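Local coordinates for beta-lactamase domain protein (Burkholderia ambifaria, PDB 5I0P) that binds two zinc ions in a metallo-beta-lactamase-type domain and is probably a metal-dependent hydrolase whose substrate is not established, at residues H217-S222 / G262-M267. Sequence-based numbering, arbitrary orientation.
Sequences HCALHS and GRYETM
Tyr264 of helix 262-265 and Met267 in the turn that follows meet Ala219 and His221 on one face of strand 217-222. This joins a sheet of the metallo-beta-lactamase αβ/βα sandwich to the helical layer that covers it. His217, Ala219 and His221 alternate along the strand and face the helix, while Cys218 and Leu220 point away.

The sulfur-aromatic contact lies toward the C-terminal end of the strand. His221 and Met267 extend toward each other from opposite directions. The thioether passes over one face of the imidazole, with Met267 SD 3.8 Å from the centroid of the His221 ring and 7° off its normal. Beyond CG the Met267 chain is extended (chi2 175°, chi3 -176°), and this lays it lengthwise across the ring. Met267 CG comes 3.7 Å from His221 CE1 at one end. The methyl group makes a CH-pi contact over the other part of the same face, with Met267 CE 3.7 Å from His221 CG. Leu228 on the adjacent strand 227-231 touches both side chains.

Apolar packing in the middle is lighter. Ala219 CB stands 4.3 Å from Tyr264 CE1 and meets the phenol ring obliquely. Val284 and Ile288 of helix 284-308 also pack on this tyrosine.

The polar link is made through water. The far end of Tyr264 points to the start of the strand, near the dinuclear zinc site. The ring of His217 meets that of the zinc ligand His102, and His217 NE2 is hydrogen-bonded to the backbone N of Asp232, a ligand of both metals. One water joins the two segments here: it is hydrogen-bonded to Tyr264 OH (2.8 Å) and His217 ND1 (2.9 Å), and donates a hydrogen bond to His217 O at 3.0 Å.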
ATOM      1  N   HIS A 217      -5.480   3.691  -4.338  1.00 26.82           N
ATOM      2  CA  HIS A 217      -4.816   2.403  -4.154  1.00 22.95           C
ATOM      3  C   HIS A 217      -5.591   1.292  -4.843  1.00 26.91           C
ATOM      4  O   HIS A 217      -6.811   1.178  -4.687  1.00 30.99           O
ATOM      5  CB  HIS A 217      -4.676   2.119  -2.663  1.00 20.48           C
ATOM      6  CG  HIS A 217      -4.034   0.801  -2.357  1.00 24.17           C
ATOM      7  ND1 HIS A 217      -4.708  -0.401  -2.476  1.00 25.42           N
ATOM      8  CD2 HIS A 217      -2.789   0.496  -1.917  1.00 21.35           C
ATOM      9  CE1 HIS A 217      -3.894  -1.388  -2.149  1.00 25.52           C
ATOM     10  NE2 HIS A 217      -2.731  -0.871  -1.784  1.00 22.20           N
ATOM     11  N   CYS A 218      -4.896   0.465  -5.614  1.00 28.15           N
ATOM     12  CA  CYS A 218      -5.563  -0.590  -6.380  1.00 30.68           C
ATOM     13  C   CYS A 218      -5.372  -1.916  -5.660  1.00 28.39           C
ATOM     14  O   CYS A 218      -4.260  -2.439  -5.608  1.00 30.94           O
ATOM     15  CB  CYS A 218      -5.040  -0.689  -7.820  1.00 27.07           C
ATOM     16  SG  CYS A 218      -5.671  -2.179  -8.677  1.00 36.30           S
ATOM     17  N   ALA A 219      -6.447  -2.432  -5.085  1.00 25.52           N
ATOM     18  CA  ALA A 219      -6.524  -3.815  -4.634  1.00 22.08           C
ATOM     19  C   ALA A 219      -7.320  -4.592  -5.677  1.00 37.65           C
ATOM     20  O   ALA A 219      -8.128  -4.023  -6.422  1.00 31.75           O
ATOM     21  CB  ALA A 219      -7.172  -3.941  -3.260  1.00 22.17           C
ATOM     22  N   LEU A 220      -7.029  -5.882  -5.784  1.00 23.13           N
ATOM     23  CA  LEU A 220      -7.644  -6.721  -6.795  1.00 27.43           C
ATOM     24  C   LEU A 220      -8.454  -7.804  -6.119  1.00 28.17           C
ATOM     25  O   LEU A 220      -7.911  -8.571  -5.315  1.00 35.04           O
ATOM     26  CB  LEU A 220      -6.570  -7.332  -7.707  1.00 30.30           C
ATOM     27  CG  LEU A 220      -5.760  -6.280  -8.472  1.00 23.49           C
ATOM     28  CD1 LEU A 220      -4.612  -6.951  -9.122  1.00 23.50           C
ATOM     29  CD2 LEU A 220      -6.650  -5.511  -9.503  1.00 24.06           C
ATOM     30  N   HIS A 221      -9.730  -7.903  -6.484  1.00 26.08           N
ATOM     31  CA  HIS A 221     -10.639  -8.851  -5.856  1.00 32.62           C
ATOM     32  C   HIS A 221     -11.142  -9.868  -6.875  1.00 39.72           C
ATOM     33  O   HIS A 221     -11.758  -9.493  -7.880  1.00 38.87           O
ATOM     34  CB  HIS A 221     -11.823  -8.129  -5.221  1.00 28.54           C
ATOM     35  CG  HIS A 221     -12.722  -9.043  -4.454  1.00 30.97           C
ATOM     36  ND1 HIS A 221     -14.076  -8.834  -4.332  1.00 31.93           N
ATOM     37  CD2 HIS A 221     -12.453 -10.191  -3.784  1.00 31.34           C
ATOM     38  CE1 HIS A 221     -14.603  -9.809  -3.613  1.00 35.18           C
ATOM     39  NE2 HIS A 221     -13.640 -10.650  -3.274  1.00 31.21           N
ATOM     40  N   SER A 222     -10.886 -11.158  -6.607  1.00 41.62           N
ATOM     41  CA  SER A 222     -11.418 -12.268  -7.413  1.00 36.92           C
ATOM     42  C   SER A 222     -12.556 -12.911  -6.632  1.00 34.76           C
ATOM     43  O   SER A 222     -12.339 -13.794  -5.803  1.00 49.53           O
ATOM     44  CB  SER A 222     -10.322 -13.281  -7.733  1.00 32.44           C
ATOM     45  OG  SER A 222     -10.854 -14.351  -8.463  1.00 39.03           O
ATOM     46  N   GLY A 262     -14.532  -0.477   4.543  1.00 33.04           N
ATOM     47  CA  GLY A 262     -15.821  -1.103   4.348  1.00 31.47           C
ATOM     48  C   GLY A 262     -15.913  -1.961   3.104  1.00 37.02           C
ATOM     49  O   GLY A 262     -16.726  -2.886   3.066  1.00 40.44           O
ATOM     50  N   ARG A 263     -15.077  -1.694   2.096  1.00 35.17           N
ATOM     51  CA  ARG A 263     -15.059  -2.507   0.884  1.00 26.95           C
ATOM     52  C   ARG A 263     -14.652  -3.966   1.140  1.00 37.34           C
ATOM     53  O   ARG A 263     -15.095  -4.880   0.429  1.00 31.48           O
ATOM     54  CB  ARG A 263     -14.096  -1.871  -0.114  1.00 31.41           C
ATOM     55  CG  ARG A 263     -14.476  -0.482  -0.572  1.00 34.45           C
ATOM     56  CD  ARG A 263     -15.861  -0.443  -1.261  1.00 27.08           C
ATOM     57  NE  ARG A 263     -16.077  -1.415  -2.354  1.00 41.79           N
ATOM     58  CZ  ARG A 263     -15.650  -1.293  -3.618  1.00 38.93           C
ATOM     59  NH1 ARG A 263     -14.932  -0.246  -3.996  1.00 31.16           N
ATOM     60  NH2 ARG A 263     -15.949  -2.222  -4.511  1.00 28.17           N
ATOM     61  N   TYR A 264     -13.805  -4.218   2.129  1.00 34.70           N
ATOM     62  CA  TYR A 264     -13.392  -5.589   2.380  1.00 32.27           C
ATOM     63  C   TYR A 264     -14.221  -6.230   3.477  1.00 37.36           C
ATOM     64  O   TYR A 264     -14.406  -7.445   3.445  1.00 42.58           O
ATOM     65  CB  TYR A 264     -11.908  -5.621   2.748  1.00 31.78           C
ATOM     66  CG  TYR A 264     -11.130  -4.616   1.941  1.00 24.89           C
ATOM     67  CD1 TYR A 264     -10.792  -4.873   0.628  1.00 24.88           C
ATOM     68  CD2 TYR A 264     -10.782  -3.383   2.486  1.00 24.01           C
ATOM     69  CE1 TYR A 264     -10.104  -3.926  -0.133  1.00 26.59           C
ATOM     70  CE2 TYR A 264     -10.110  -2.457   1.754  1.00 31.06           C
ATOM     71  CZ  TYR A 264      -9.777  -2.716   0.433  1.00 34.83           C
ATOM     72  OH  TYR A 264      -9.105  -1.764  -0.325  1.00 38.28           O
ATOM     73  N   GLU A 265     -14.794  -5.420   4.383  1.00 41.50           N
ATOM     74  CA  GLU A 265     -15.660  -5.928   5.447  1.00 47.45           C
ATOM     75  C   GLU A 265     -16.809  -6.762   4.890  1.00 53.99           C
ATOM     76  O   GLU A 265     -17.228  -7.743   5.515  1.00 63.71           O
ATOM     77  CB  GLU A 265     -16.229  -4.768   6.263  1.00 51.18           C
ATOM     78  CG  GLU A 265     -15.555  -4.461   7.587  1.00 55.20           C
ATOM     79  CD  GLU A 265     -15.980  -3.098   8.160  1.00 64.47           C
ATOM     80  OE1 GLU A 265     -16.303  -2.174   7.374  1.00 66.57           O
ATOM     81  OE2 GLU A 265     -15.990  -2.941   9.403  1.00 69.81           O
ATOM     82  N   THR A 266     -17.351  -6.388   3.735  1.00 48.71           N
ATOM     83  CA  THR A 266     -18.527  -7.098   3.242  1.00 49.79           C
ATOM     84  C   THR A 266     -18.182  -8.317   2.402  1.00 44.62           C
ATOM     85  O   THR A 266     -19.096  -9.066   2.044  1.00 45.24           O
ATOM     86  CB  THR A 266     -19.439  -6.177   2.401  1.00 48.49           C
ATOM     87  OG1 THR A 266     -18.664  -5.492   1.404  1.00 42.37           O
ATOM     88  CG2 THR A 266     -20.183  -5.182   3.288  1.00 48.14           C
ATOM     89  N   MET A 267     -16.908  -8.516   2.069  1.00 40.08           N
ATOM     90  CA  MET A 267     -16.481  -9.653   1.275  1.00 31.99           C
ATOM     91  C   MET A 267     -16.623 -10.942   2.099  1.00 41.99           C
ATOM     92  O   MET A 267     -16.885 -10.916   3.300  1.00 39.62           O
ATOM     93  CB  MET A 267     -15.035  -9.476   0.815  1.00 30.28           C
ATOM     94  CG  MET A 267     -14.781  -8.337  -0.170  1.00 29.31           C
ATOM     95  SD  MET A 267     -13.018  -8.106  -0.536  1.00 38.12           S
ATOM     96  CE  MET A 267     -12.990  -6.654  -1.592  1.00 34.50           C
TER
HETATM   97  O   HOH W   1      -7.600  -0.701  -2.489  1.00 22.60           O